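Local coordinates for protein putative adhesin (Parabacteroides distasonis, PDB 3LJY) that is of unknown function but, as a putative lipoprotein adhesin with an auto-transporter-adhesin type head domain, probably takes part in cell adhesion, at residues S42-T47 / F80-N85; T111-N116 / L132-S137; N116-V121 / S137-M142. One frame throughout, in Å; residues are numbered along the deposited sequence. Where two conformers were deposited one is given.

From the N terminus, interaction 1 comes first: 42-47 and 80-85 meet as antiparallel strands and close a loop of 32 residues, tying together the N-terminal end of the fold. It is complete before 111-116 begins. Interactions 2 and 3 each join segments 21 residues apart in register and enclose 15 residues, so that each closes about one coil. Their segments alternate, so the two cross: the chain runs through 111-116 into 116-121, then through 132-137 into 137-142, with Asn116 and Ser137 belonging to both. Interaction 2 pairs two strands of one sheet, and interaction 3 continues the pairing round the corner into another. Interaction 1 touches neither.

Interaction 1: S42-T47 / F80-N85; sequences STVEVT and FIVKTN
Glu45 with Lys83 and Thr47 with Ile81 are the hydrogen-bonded pairs of an antiparallel ladder, each exchanging two main-chain bonds; Ile81 N to Thr47 O is 2.8 Å and Lys83 N to Glu45 O 3.0 Å. Val46 with Val82 and Val44 with Thr84 form the non-hydrogen-bonded pairs.

Beyond the ladder, polar side chains take over. Thr84 OG1 donates to Thr43 O at 2.8 Å and is also hydrogen-bonded to Tyr22 OH. Asn85 folds its CG in between its own N and carbonyl carbon (chi1 71°), which turns OD1 back across the gap to receive Thr43 N at 3.2 Å, a side-chain amide standing in for a backbone carbonyl. Ser42 OG donates to Asn85 O at 2.7 Å. Two waters add bridges, Thr43 OG1 to Lys83 O and Thr47 OG1 to Ile81 O.

On the valine face the contact is apolar. Val46 sends CG1 obliquely to Phe80 CE1, 3.8 Å away, and its other methyl to Val82. Branched and aromatic residues suit this buried side. The face of Glu45, Thr47, Ile81 and Lys83 is more open and mostly polar: the extended Glu45 lays OE1 beside Lys83 CD at 3.6 Å, but the charged ends stay apart, and OE2 is bonded to Ser14 OG.

Strand 43-49 lies between 12-18 and 80-86, both antiparallel to it, while 80-86 has the parallel strand 32-37 on its far edge. Val44, Val82 and Phe80 rest on Ile67 of strand 64-69, and the Phe80 ring also meets Phe69.

Interaction 2: T111-N116 / L132-S137; sequences TVIKAN and LDLNVS
Ile113 and Leu134 stand side by side, pointing the same way, as paired residues do on parallel strands. Leu134 leans CD2 toward Ile113 CB, at 4.1 Å. Thr111 and Leu132 repeat this one pair earlier: with CG turned away from its own N (chi1 -172°), Leu132 brings CD1 to 3.9 Å from Thr111 CB, while Thr111 OG1 bonds to Leu89 O. These residues and Ala115 with Val136 face the interior, where Met142 packs on Ile113, Ala115, Leu134 and Val136; apolar side chains fit there.

Val112, Lys114, Asp133 and Asn135 line the more exposed side, which is mixed in character. Val112 lies alongside Asp133, CG1 reaching OD2 at 3.8 Å, and Lys114 and Asn135 likewise run next to each other in the same direction. The charges of Lys114 and Asp133 are near without contact, NZ to OD2 5.2 Å.

Five backbone hydrogen bonds keep these rows in step, the longest being Ala115 N to Asn135 O at 3.2 Å. At the corner Ser137 OG packs on Asn116 CB.

A parallel, in-register ladder with a 21-residue offset and an apolar inward row is characteristic of a beta-solenoid, consistent with the pectate-lyase-like clan of this domain.

Interaction 3: N116-V121 / S137-M142; sequences NANSLV and SGSANM
Val121 and Met142, the latter a selenomethionine, pack flank to flank where the two turns run into strands, Val121 CB lying 3.8 Å from Met142 CG. One residue earlier, on the other face, Leu120 reaches obliquely over to Asn141, with CD1 3.9 Å from its CB. Main-chain bonds fix the register: Val121 N to Asn141 O and Asn141 N to Ser119 O form a parallel ladder, and Ser139 N to Ala117 O, a short 2.7 Å, extends the pairing into the turns. Beside that bond Asn118 OD1 sits 3.2 Å from Ser139 CB, while Ala140 CB meets Asn116 CA at 3.8 Å, ordinary van der Waals contact for which a small methyl is enough.

The next shell holds the turns in shape. Each is closed by a bond between residues three apart, Ser119 N to Asn116 O and Ala140 N to Ser137 O, and resembles a type II' beta turn, with positive phi at Ala117 (54°) and Gly138 (59°). The position a beta carbon would take at Gly138 falls against Ala117 N, so the absence of a side chain relieves a clash, besides allowing the positive phi. Ser119 sets its OG beside its own N (chi1 -55°), and OG donates to Asn116 O at 2.8 Å, so two donors grip that carbonyl. Further out, the same OG makes weak hydrogen bonds to Val94 O and Gly96 O.

The contact is thus largely a main-chain match between equivalent corners of successive coils. Small residues let the turns stack closely, the Ser119 hydroxyl adds a second hydrogen bond to a carbonyl inside the bend, and apolar side chains take over where the chain enters the core.

Interaction 1: S42-T47 / F80-N85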
ATOM      1  N   SER A  42     -17.936  -3.377  13.578  1.00 50.86           N
ATOM      2  CA  SER A  42     -16.490  -3.347  13.652  1.00 48.82           C
ATOM      3  C   SER A  42     -15.980  -3.965  14.937  1.00 49.50           C
ATOM      4  O   SER A  42     -16.461  -3.660  16.024  1.00 50.73           O
ATOM      5  CB  SER A  42     -15.985  -1.924  13.483  1.00 47.30           C
ATOM      6  OG  SER A  42     -16.160  -1.553  12.128  1.00 46.23           O
ATOM      7  N   THR A  43     -15.022  -4.874  14.788  1.00 48.80           N
ATOM      8  CA  THR A  43     -14.291  -5.444  15.913  1.00 48.00           C
ATOM      9  C   THR A  43     -12.783  -5.294  15.646  1.00 47.29           C
ATOM     10  O   THR A  43     -12.365  -5.124  14.495  1.00 46.10           O
ATOM     11  CB  THR A  43     -14.694  -6.938  16.136  1.00 48.32           C
ATOM     12  OG1 THR A  43     -14.478  -7.714  14.946  1.00 44.16           O
ATOM     13  CG2 THR A  43     -16.200  -7.050  16.552  1.00 46.59           C
ATOM     14  N   VAL A  44     -11.993  -5.296  16.717  1.00 46.91           N
ATOM     15  CA  VAL A  44     -10.555  -5.471  16.646  1.00 45.07           C
ATOM     16  C   VAL A  44     -10.176  -6.708  17.470  1.00 45.32           C
ATOM     17  O   VAL A  44     -10.494  -6.779  18.641  1.00 45.32           O
ATOM     18  CB  VAL A  44      -9.796  -4.211  17.178  1.00 45.09           C
ATOM     19  CG1 VAL A  44      -8.285  -4.491  17.208  1.00 40.66           C
ATOM     20  CG2 VAL A  44     -10.131  -2.941  16.338  1.00 38.84           C
ATOM     21  N   GLU A  45      -9.526  -7.692  16.845  1.00 46.64           N
ATOM     22  CA  GLU A  45      -8.928  -8.829  17.549  1.00 46.74           C
ATOM     23  C   GLU A  45      -7.419  -8.728  17.531  1.00 45.84           C
ATOM     24  O   GLU A  45      -6.838  -8.531  16.484  1.00 46.15           O
ATOM     25  CB  GLU A  45      -9.299 -10.147  16.870  1.00 48.56           C
ATOM     26  CG  GLU A  45      -8.755 -11.424  17.579  1.00 48.51           C
ATOM     27  CD  GLU A  45      -9.217 -12.734  16.912  1.00 51.11           C
ATOM     28  OE1 GLU A  45      -9.610 -12.726  15.716  1.00 53.65           O
ATOM     29  OE2 GLU A  45      -9.170 -13.789  17.595  1.00 57.42           O
ATOM     30  N   VAL A  46      -6.791  -8.905  18.690  1.00 45.94           N
ATOM     31  CA  VAL A  46      -5.339  -8.841  18.817  1.00 44.44           C
ATOM     32  C   VAL A  46      -4.781 -10.159  19.354  1.00 44.21           C
ATOM     33  O   VAL A  46      -5.199 -10.632  20.399  1.00 44.64           O
ATOM     34  CB  VAL A  46      -4.917  -7.652  19.703  1.00 44.99           C
ATOM     35  CG1 VAL A  46      -3.427  -7.745  20.082  1.00 44.63           C
ATOM     36  CG2 VAL A  46      -5.256  -6.311  18.982  1.00 40.60           C
ATOM     37  N   THR A  47      -3.851 -10.754  18.609  1.00 43.53           N
ATOM     38  CA  THR A  47      -3.081 -11.898  19.075  1.00 42.20           C
ATOM     39  C   THR A  47      -1.656 -11.415  19.365  1.00 41.95           C
ATOM     40  O   THR A  47      -0.964 -10.905  18.499  1.00 40.79           O
ATOM     41  CB  THR A  47      -3.087 -13.067  18.038  1.00 43.42           C
ATOM     42  OG1 THR A  47      -4.452 -13.429  17.736  1.00 45.47           O
ATOM     43  CG2 THR A  47      -2.328 -14.311  18.563  1.00 32.97           C
ATOM     44  N   PHE A  80       2.591  -9.951  16.845  1.00 46.80           N
ATOM     45  CA  PHE A  80       1.509  -9.000  17.112  1.00 46.07           C
ATOM     46  C   PHE A  80       0.621  -9.032  15.880  1.00 45.10           C
ATOM     47  O   PHE A  80       0.977  -8.455  14.854  1.00 45.48           O
ATOM     48  CB  PHE A  80       2.089  -7.595  17.316  1.00 46.06           C
ATOM     49  CG  PHE A  80       1.140  -6.585  17.933  1.00 46.89           C
ATOM     50  CD1 PHE A  80      -0.198  -6.518  17.587  1.00 49.45           C
ATOM     51  CD2 PHE A  80       1.619  -5.649  18.830  1.00 49.39           C
ATOM     52  CE1 PHE A  80      -1.043  -5.547  18.141  1.00 50.09           C
ATOM     53  CE2 PHE A  80       0.782  -4.685  19.387  1.00 51.19           C
ATOM     54  CZ  PHE A  80      -0.544  -4.634  19.035  1.00 49.76           C
ATOM     55  N   ILE A  81      -0.530  -9.703  15.976  1.00 44.92           N
ATOM     56  CA  ILE A  81      -1.441  -9.894  14.826  1.00 43.67           C
ATOM     57  C   ILE A  81      -2.734  -9.172  15.104  1.00 43.42           C
ATOM     58  O   ILE A  81      -3.341  -9.420  16.108  1.00 41.24           O
ATOM     59  CB  ILE A  81      -1.767 -11.400  14.555  1.00 43.79           C
ATOM     60  CG1 ILE A  81      -0.487 -12.236  14.399  1.00 43.33           C
ATOM     61  CG2 ILE A  81      -2.612 -11.552  13.307  1.00 40.89           C
ATOM     62  CD1 ILE A  81      -0.748 -13.745  14.337  1.00 42.99           C
ATOM     63  N   VAL A  82      -3.132  -8.263  14.214  1.00 44.36           N
ATOM     64  CA  VAL A  82      -4.433  -7.584  14.275  1.00 43.65           C
ATOM     65  C   VAL A  82      -5.374  -8.124  13.180  1.00 44.26           C
ATOM     66  O   VAL A  82      -4.930  -8.422  12.069  1.00 43.73           O
ATOM     67  CB  VAL A  82      -4.291  -6.043  14.096  1.00 42.71           C
ATOM     68  CG1 VAL A  82      -5.649  -5.413  14.032  1.00 41.31           C
ATOM     69  CG2 VAL A  82      -3.482  -5.454  15.220  1.00 40.57           C
ATOM     70  N   LYS A  83      -6.657  -8.251  13.530  1.00 44.27           N
ATOM     71  CA  LYS A  83      -7.730  -8.610  12.597  1.00 44.88           C
ATOM     72  C   LYS A  83      -8.944  -7.719  12.885  1.00 45.27           C
ATOM     73  O   LYS A  83      -9.509  -7.776  13.981  1.00 44.63           O
ATOM     74  CB  LYS A  83      -8.109 -10.071  12.772  1.00 45.32           C
ATOM     75  CG  LYS A  83      -9.036 -10.600  11.715  1.00 45.38           C
ATOM     76  CD  LYS A  83      -9.641 -11.884  12.177  1.00 50.66           C
ATOM     77  CE  LYS A  83     -10.407 -12.575  11.095  1.00 49.94           C
ATOM     78  NZ  LYS A  83     -11.449 -11.690  10.706  1.00 49.58           N
ATOM     79  N   THR A  84      -9.324  -6.898  11.907  1.00 45.39           N
ATOM     80  CA  THR A  84     -10.343  -5.865  12.094  1.00 45.66           C
ATOM     81  C   THR A  84     -11.105  -5.599  10.797  1.00 46.02           C
ATOM     82  O   THR A  84     -10.673  -6.003   9.737  1.00 46.48           O
ATOM     83  CB  THR A  84      -9.736  -4.545  12.658  1.00 46.66           C
ATOM     84  OG1 THR A  84     -10.765  -3.562  12.858  1.00 44.65           O
ATOM     85  CG2 THR A  84      -8.650  -3.977  11.740  1.00 43.77           C
ATOM     86  N   ASN A  85     -12.261  -4.955  10.914  1.00 47.25           N
ATOM     87  CA  ASN A  85     -13.118  -4.642   9.773  1.00 47.58           C
ATOM     88  C   ASN A  85     -13.856  -3.311   9.911  1.00 45.81           C
ATOM     89  O   ASN A  85     -14.060  -2.820  11.023  1.00 45.31           O
ATOM     90  CB  ASN A  85     -14.142  -5.774   9.556  1.00 47.42           C
ATOM     91  CG  ASN A  85     -15.208  -5.824  10.647  1.00 49.54           C
ATOM     92  OD1 ASN A  85     -14.920  -6.123  11.814  1.00 51.00           O
ATOM     93  ND2 ASN A  85     -16.452  -5.555  10.262  1.00 50.88           N
TER
HETATM   94  O   HOH W   1     -11.929  -8.773  14.438  1.00 35.11           O
HETATM   95  O   HOH W   2      -5.650 -11.412  16.155  1.00 30.27           O

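Interaction 2: T111-N116 / L132-S137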
ATOM      1  N   THR A 111      -9.281   5.550  -2.253  1.00 49.50           N
ATOM      2  CA  THR A 111      -8.424   4.983  -1.191  1.00 46.86           C
ATOM      3  C   THR A 111      -7.018   5.523  -1.392  1.00 45.60           C
ATOM      4  O   THR A 111      -6.484   5.448  -2.498  1.00 44.67           O
ATOM      5  CB  THR A 111      -8.433   3.410  -1.209  1.00 48.45           C
ATOM      6  OG1 THR A 111      -9.758   2.942  -0.886  1.00 45.95           O
ATOM      7  CG2 THR A 111      -7.389   2.795  -0.200  1.00 44.66           C
ATOM      8  N   VAL A 112      -6.464   6.143  -0.348  1.00 44.46           N
ATOM      9  CA  VAL A 112      -5.101   6.658  -0.348  1.00 43.85           C
ATOM     10  C   VAL A 112      -4.261   5.854   0.620  1.00 44.91           C
ATOM     11  O   VAL A 112      -4.576   5.821   1.793  1.00 45.75           O
ATOM     12  CB  VAL A 112      -5.039   8.142   0.118  1.00 44.05           C
ATOM     13  CG1 VAL A 112      -3.596   8.655   0.096  1.00 41.48           C
ATOM     14  CG2 VAL A 112      -5.907   9.008  -0.752  1.00 40.42           C
ATOM     15  N   ILE A 113      -3.203   5.197   0.147  1.00 44.84           N
ATOM     16  CA  ILE A 113      -2.322   4.440   1.030  1.00 42.92           C
ATOM     17  C   ILE A 113      -0.905   5.022   0.991  1.00 43.05           C
ATOM     18  O   ILE A 113      -0.342   5.267  -0.078  1.00 40.91           O
ATOM     19  CB  ILE A 113      -2.245   2.902   0.689  1.00 43.95           C
ATOM     20  CG1 ILE A 113      -3.636   2.330   0.444  1.00 43.90           C
ATOM     21  CG2 ILE A 113      -1.461   2.085   1.827  1.00 39.38           C
ATOM     22  CD1 ILE A 113      -3.666   0.841   0.334  1.00 43.70           C
ATOM     23  N   LYS A 114      -0.338   5.234   2.163  1.00 42.00           N
ATOM     24  CA  LYS A 114       1.007   5.713   2.280  1.00 44.79           C
ATOM     25  C   LYS A 114       1.792   4.708   3.088  1.00 45.77           C
ATOM     26  O   LYS A 114       1.385   4.385   4.214  1.00 44.99           O
ATOM     27  CB  LYS A 114       1.029   7.048   3.005  1.00 45.83           C
ATOM     28  CG  LYS A 114       0.477   8.136   2.167  1.00 54.50           C
ATOM     29  CD  LYS A 114       0.079   9.364   2.986  1.00 62.52           C
ATOM     30  CE  LYS A 114      -0.721  10.324   2.116  1.00 65.45           C
ATOM     31  NZ  LYS A 114      -0.040  10.594   0.790  1.00 68.87           N
ATOM     32  N   ALA A 115       2.901   4.210   2.512  1.00 45.91           N
ATOM     33  CA  ALA A 115       3.783   3.255   3.187  1.00 43.74           C
ATOM     34  C   ALA A 115       5.213   3.803   3.225  1.00 42.66           C
ATOM     35  O   ALA A 115       5.746   4.255   2.238  1.00 43.12           O
ATOM     36  CB  ALA A 115       3.743   1.878   2.464  1.00 42.60           C
ATOM     37  N   ASN A 116       5.853   3.732   4.373  1.00 44.24           N
ATOM     38  CA  ASN A 116       7.265   4.053   4.450  1.00 44.06           C
ATOM     39  C   ASN A 116       8.039   3.092   5.383  1.00 44.86           C
ATOM     40  O   ASN A 116       7.565   1.999   5.691  1.00 46.29           O
ATOM     41  CB  ASN A 116       7.413   5.528   4.856  1.00 44.65           C
ATOM     42  CG  ASN A 116       7.082   5.782   6.293  1.00 45.19           C
ATOM     43  OD1 ASN A 116       6.657   4.895   7.025  1.00 51.41           O
ATOM     44  ND2 ASN A 116       7.285   7.003   6.719  1.00 50.06           N
ATOM     45  N   LEU A 132      -7.383   4.988  -6.792  1.00 43.92           N
ATOM     46  CA  LEU A 132      -6.389   4.385  -5.888  1.00 43.49           C
ATOM     47  C   LEU A 132      -5.114   5.241  -5.954  1.00 43.76           C
ATOM     48  O   LEU A 132      -4.575   5.466  -7.033  1.00 43.92           O
ATOM     49  CB  LEU A 132      -6.088   2.916  -6.243  1.00 43.01           C
ATOM     50  CG  LEU A 132      -5.200   2.143  -5.232  1.00 44.84           C
ATOM     51  CD1 LEU A 132      -5.852   2.145  -3.832  1.00 41.21           C
ATOM     52  CD2 LEU A 132      -4.887   0.722  -5.705  1.00 36.91           C
ATOM     53  N   ASP A 133      -4.691   5.783  -4.815  1.00 43.95           N
ATOM     54  CA  ASP A 133      -3.549   6.690  -4.754  1.00 44.72           C
ATOM     55  C   ASP A 133      -2.500   6.042  -3.858  1.00 45.00           C
ATOM     56  O   ASP A 133      -2.723   5.893  -2.665  1.00 45.34           O
ATOM     57  CB  ASP A 133      -3.988   8.043  -4.189  1.00 45.32           C
ATOM     58  CG  ASP A 133      -2.820   9.051  -3.978  1.00 49.97           C
ATOM     59  OD1 ASP A 133      -1.648   8.857  -4.428  1.00 55.88           O
ATOM     60  OD2 ASP A 133      -3.111  10.101  -3.359  1.00 52.91           O
ATOM     61  N   LEU A 134      -1.379   5.622  -4.440  1.00 45.86           N
ATOM     62  CA  LEU A 134      -0.351   4.831  -3.720  1.00 45.44           C
ATOM     63  C   LEU A 134       0.924   5.630  -3.616  1.00 43.86           C
ATOM     64  O   LEU A 134       1.405   6.122  -4.618  1.00 44.24           O
ATOM     65  CB  LEU A 134      -0.051   3.493  -4.434  1.00 45.43           C
ATOM     66  CG  LEU A 134      -1.239   2.562  -4.660  1.00 43.79           C
ATOM     67  CD1 LEU A 134      -0.834   1.227  -5.241  1.00 43.50           C
ATOM     68  CD2 LEU A 134      -1.988   2.373  -3.368  1.00 44.01           C
ATOM     69  N   ASN A 135       1.498   5.723  -2.420  0.50 44.02           N
ATOM     70  CA  ASN A 135       2.653   6.588  -2.176  0.50 43.28           C
ATOM     71  C   ASN A 135       3.748   5.888  -1.307  0.50 45.33           C
ATOM     72  O   ASN A 135       3.678   6.005  -0.081  0.50 47.91           O
ATOM     73  CB  ASN A 135       2.176   7.904  -1.488  0.50 41.84           C
ATOM     74  CG  ASN A 135       0.909   8.541  -2.148  0.50 41.40           C
ATOM     75  OD1 ASN A 135      -0.263   8.211  -1.806  0.50 38.43           O
ATOM     76  ND2 ASN A 135       1.143   9.483  -3.061  0.50 38.45           N
ATOM     77  N   VAL A 136       4.754   5.201  -1.907  1.00 45.85           N
ATOM     78  CA  VAL A 136       5.805   4.497  -1.147  1.00 46.22           C
ATOM     79  C   VAL A 136       7.030   5.352  -0.968  1.00 45.01           C
ATOM     80  O   VAL A 136       7.422   6.064  -1.854  1.00 46.20           O
ATOM     81  CB  VAL A 136       6.288   3.141  -1.777  1.00 47.67           C
ATOM     82  CG1 VAL A 136       5.163   2.287  -2.145  1.00 44.35           C
ATOM     83  CG2 VAL A 136       7.228   3.368  -2.960  1.00 49.57           C
ATOM     84  N   SER A 137       7.653   5.277   0.187  1.00 45.54           N
ATOM     85  CA  SER A 137       8.981   5.874   0.388  1.00 43.60           C
ATOM     86  C   SER A 137       9.768   5.035   1.379  1.00 43.89           C
ATOM     87  O   SER A 137       9.311   3.971   1.805  1.00 43.92           O
ATOM     88  CB  SER A 137       8.825   7.297   0.866  1.00 43.45           C
ATOM     89  OG  SER A 137       8.540   7.375   2.238  1.00 43.30           O
TER

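Interaction 3: N116-V121 / S137-M142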
ATOM      1  N   ASN A 116       5.853   3.732   4.373  1.00 44.24           N
ATOM      2  CA  ASN A 116       7.265   4.053   4.450  1.00 44.06           C
ATOM      3  C   ASN A 116       8.039   3.092   5.383  1.00 44.86           C
ATOM      4  O   ASN A 116       7.565   1.999   5.691  1.00 46.29           O
ATOM      5  CB  ASN A 116       7.413   5.528   4.856  1.00 44.65           C
ATOM      6  CG  ASN A 116       7.082   5.782   6.293  1.00 45.19           C
ATOM      7  OD1 ASN A 116       6.657   4.895   7.025  1.00 51.41           O
ATOM      8  ND2 ASN A 116       7.285   7.003   6.719  1.00 50.06           N
ATOM      9  N   ALA A 117       9.210   3.514   5.844  1.00 45.22           N
ATOM     10  CA  ALA A 117      10.094   2.702   6.691  1.00 46.21           C
ATOM     11  C   ALA A 117      10.329   1.380   5.966  1.00 47.67           C
ATOM     12  O   ALA A 117      10.780   1.382   4.824  1.00 50.69           O
ATOM     13  CB  ALA A 117       9.530   2.515   8.059  1.00 45.76           C
ATOM     14  N   ASN A 118      10.041   0.242   6.551  1.00 48.40           N
ATOM     15  CA  ASN A 118      10.200  -0.974   5.727  1.00 50.93           C
ATOM     16  C   ASN A 118       8.918  -1.758   5.654  1.00 49.78           C
ATOM     17  O   ASN A 118       8.900  -2.966   5.793  1.00 51.45           O
ATOM     18  CB  ASN A 118      11.384  -1.822   6.191  1.00 53.23           C
ATOM     19  CG  ASN A 118      12.721  -1.203   5.793  1.00 56.72           C
ATOM     20  OD1 ASN A 118      13.236  -1.476   4.702  1.00 59.42           O
ATOM     21  ND2 ASN A 118      13.271  -0.339   6.664  1.00 56.90           N
ATOM     22  N   SER A 119       7.842  -1.032   5.432  1.00 47.87           N
ATOM     23  CA  SER A 119       6.532  -1.622   5.454  1.00 49.00           C
ATOM     24  C   SER A 119       6.238  -2.363   4.171  1.00 47.43           C
ATOM     25  O   SER A 119       6.893  -2.141   3.152  1.00 45.44           O
ATOM     26  CB  SER A 119       5.493  -0.546   5.697  1.00 47.75           C
ATOM     27  OG  SER A 119       5.852   0.129   6.888  1.00 52.55           O
ATOM     28  N   LEU A 120       5.240  -3.243   4.275  1.00 44.66           N
ATOM     29  CA  LEU A 120       4.676  -3.976   3.173  1.00 43.73           C
ATOM     30  C   LEU A 120       3.161  -3.673   3.201  1.00 43.94           C
ATOM     31  O   LEU A 120       2.551  -3.689   4.256  1.00 45.02           O
ATOM     32  CB  LEU A 120       4.951  -5.483   3.342  1.00 41.13           C
ATOM     33  CG  LEU A 120       4.323  -6.443   2.324  1.00 41.35           C
ATOM     34  CD1 LEU A 120       4.655  -6.017   0.857  1.00 41.30           C
ATOM     35  CD2 LEU A 120       4.739  -7.870   2.568  1.00 40.55           C
ATOM     36  N   VAL A 121       2.581  -3.384   2.041  1.00 43.93           N
ATOM     37  CA  VAL A 121       1.131  -3.379   1.859  1.00 43.03           C
ATOM     38  C   VAL A 121       0.753  -4.459   0.831  1.00 43.64           C
ATOM     39  O   VAL A 121       1.393  -4.552  -0.204  1.00 43.04           O
ATOM     40  CB  VAL A 121       0.644  -2.017   1.392  1.00 43.05           C
ATOM     41  CG1 VAL A 121      -0.820  -2.071   0.894  1.00 36.85           C
ATOM     42  CG2 VAL A 121       0.897  -0.957   2.481  1.00 38.47           C
ATOM     43  N   SER A 137       7.653   5.277   0.187  1.00 45.54           N
ATOM     44  CA  SER A 137       8.981   5.874   0.388  1.00 43.60           C
ATOM     45  C   SER A 137       9.768   5.035   1.379  1.00 43.89           C
ATOM     46  O   SER A 137       9.311   3.971   1.805  1.00 43.92           O
ATOM     47  CB  SER A 137       8.825   7.297   0.866  1.00 43.45           C
ATOM     48  OG  SER A 137       8.540   7.375   2.238  1.00 43.30           O
ATOM     49  N   GLY A 138      10.931   5.492   1.800  1.00 46.97           N
ATOM     50  CA  GLY A 138      11.764   4.670   2.700  1.00 47.37           C
ATOM     51  C   GLY A 138      12.002   3.408   1.908  1.00 48.11           C
ATOM     52  O   GLY A 138      12.171   3.482   0.700  1.00 49.75           O
ATOM     53  N   SER A 139      11.962   2.240   2.505  1.00 47.23           N
ATOM     54  CA  SER A 139      12.180   1.078   1.643  1.00 49.63           C
ATOM     55  C   SER A 139      10.927   0.180   1.486  1.00 49.36           C
ATOM     56  O   SER A 139      11.022  -1.056   1.388  1.00 49.42           O
ATOM     57  CB  SER A 139      13.440   0.376   2.092  1.00 51.86           C
ATOM     58  OG  SER A 139      14.536   1.172   1.661  1.00 60.89           O
ATOM     59  N   ALA A 140       9.768   0.857   1.418  1.00 47.05           N
ATOM     60  CA  ALA A 140       8.454   0.230   1.523  1.00 45.15           C
ATOM     61  C   ALA A 140       8.042  -0.437   0.221  1.00 44.21           C
ATOM     62  O   ALA A 140       8.497  -0.038  -0.842  1.00 43.90           O
ATOM     63  CB  ALA A 140       7.415   1.285   1.922  1.00 43.44           C
ATOM     64  N   ASN A 141       7.205  -1.462   0.313  1.00 44.46           N
ATOM     65  CA  ASN A 141       6.730  -2.224  -0.848  1.00 43.83           C
ATOM     66  C   ASN A 141       5.217  -2.333  -0.809  1.00 43.29           C
ATOM     67  O   ASN A 141       4.662  -2.463   0.249  1.00 43.72           O
ATOM     68  CB  ASN A 141       7.317  -3.640  -0.812  1.00 43.69           C
ATOM     69  CG  ASN A 141       8.757  -3.690  -1.253  1.00 44.76           C
ATOM     70  OD1 ASN A 141       9.685  -3.715  -0.450  1.00 44.70           O
ATOM     71  ND2 ASN A 141       8.948  -3.699  -2.547  1.00 48.44           N
HETATM   72  N   MSE A 142       4.569  -2.258  -1.958  1.00 44.17           N
HETATM   73  CA  MSE A 142       3.171  -2.607  -2.097  1.00 46.16           C
HETATM   74  C   MSE A 142       2.985  -3.622  -3.195  1.00 45.43           C
HETATM   75  O   MSE A 142       3.645  -3.544  -4.239  1.00 44.65           O
HETATM   76  CB  MSE A 142       2.346  -1.398  -2.458  1.00 46.20           C
HETATM   77  CG  MSE A 142       2.532  -0.299  -1.479  1.00 52.16           C
HETATM   78 SE   MSE A 142       1.077   0.966  -1.549  0.75 52.18          SE
HETATM   79  CE  MSE A 142       1.813   2.293  -0.368  1.00 43.22           C
TER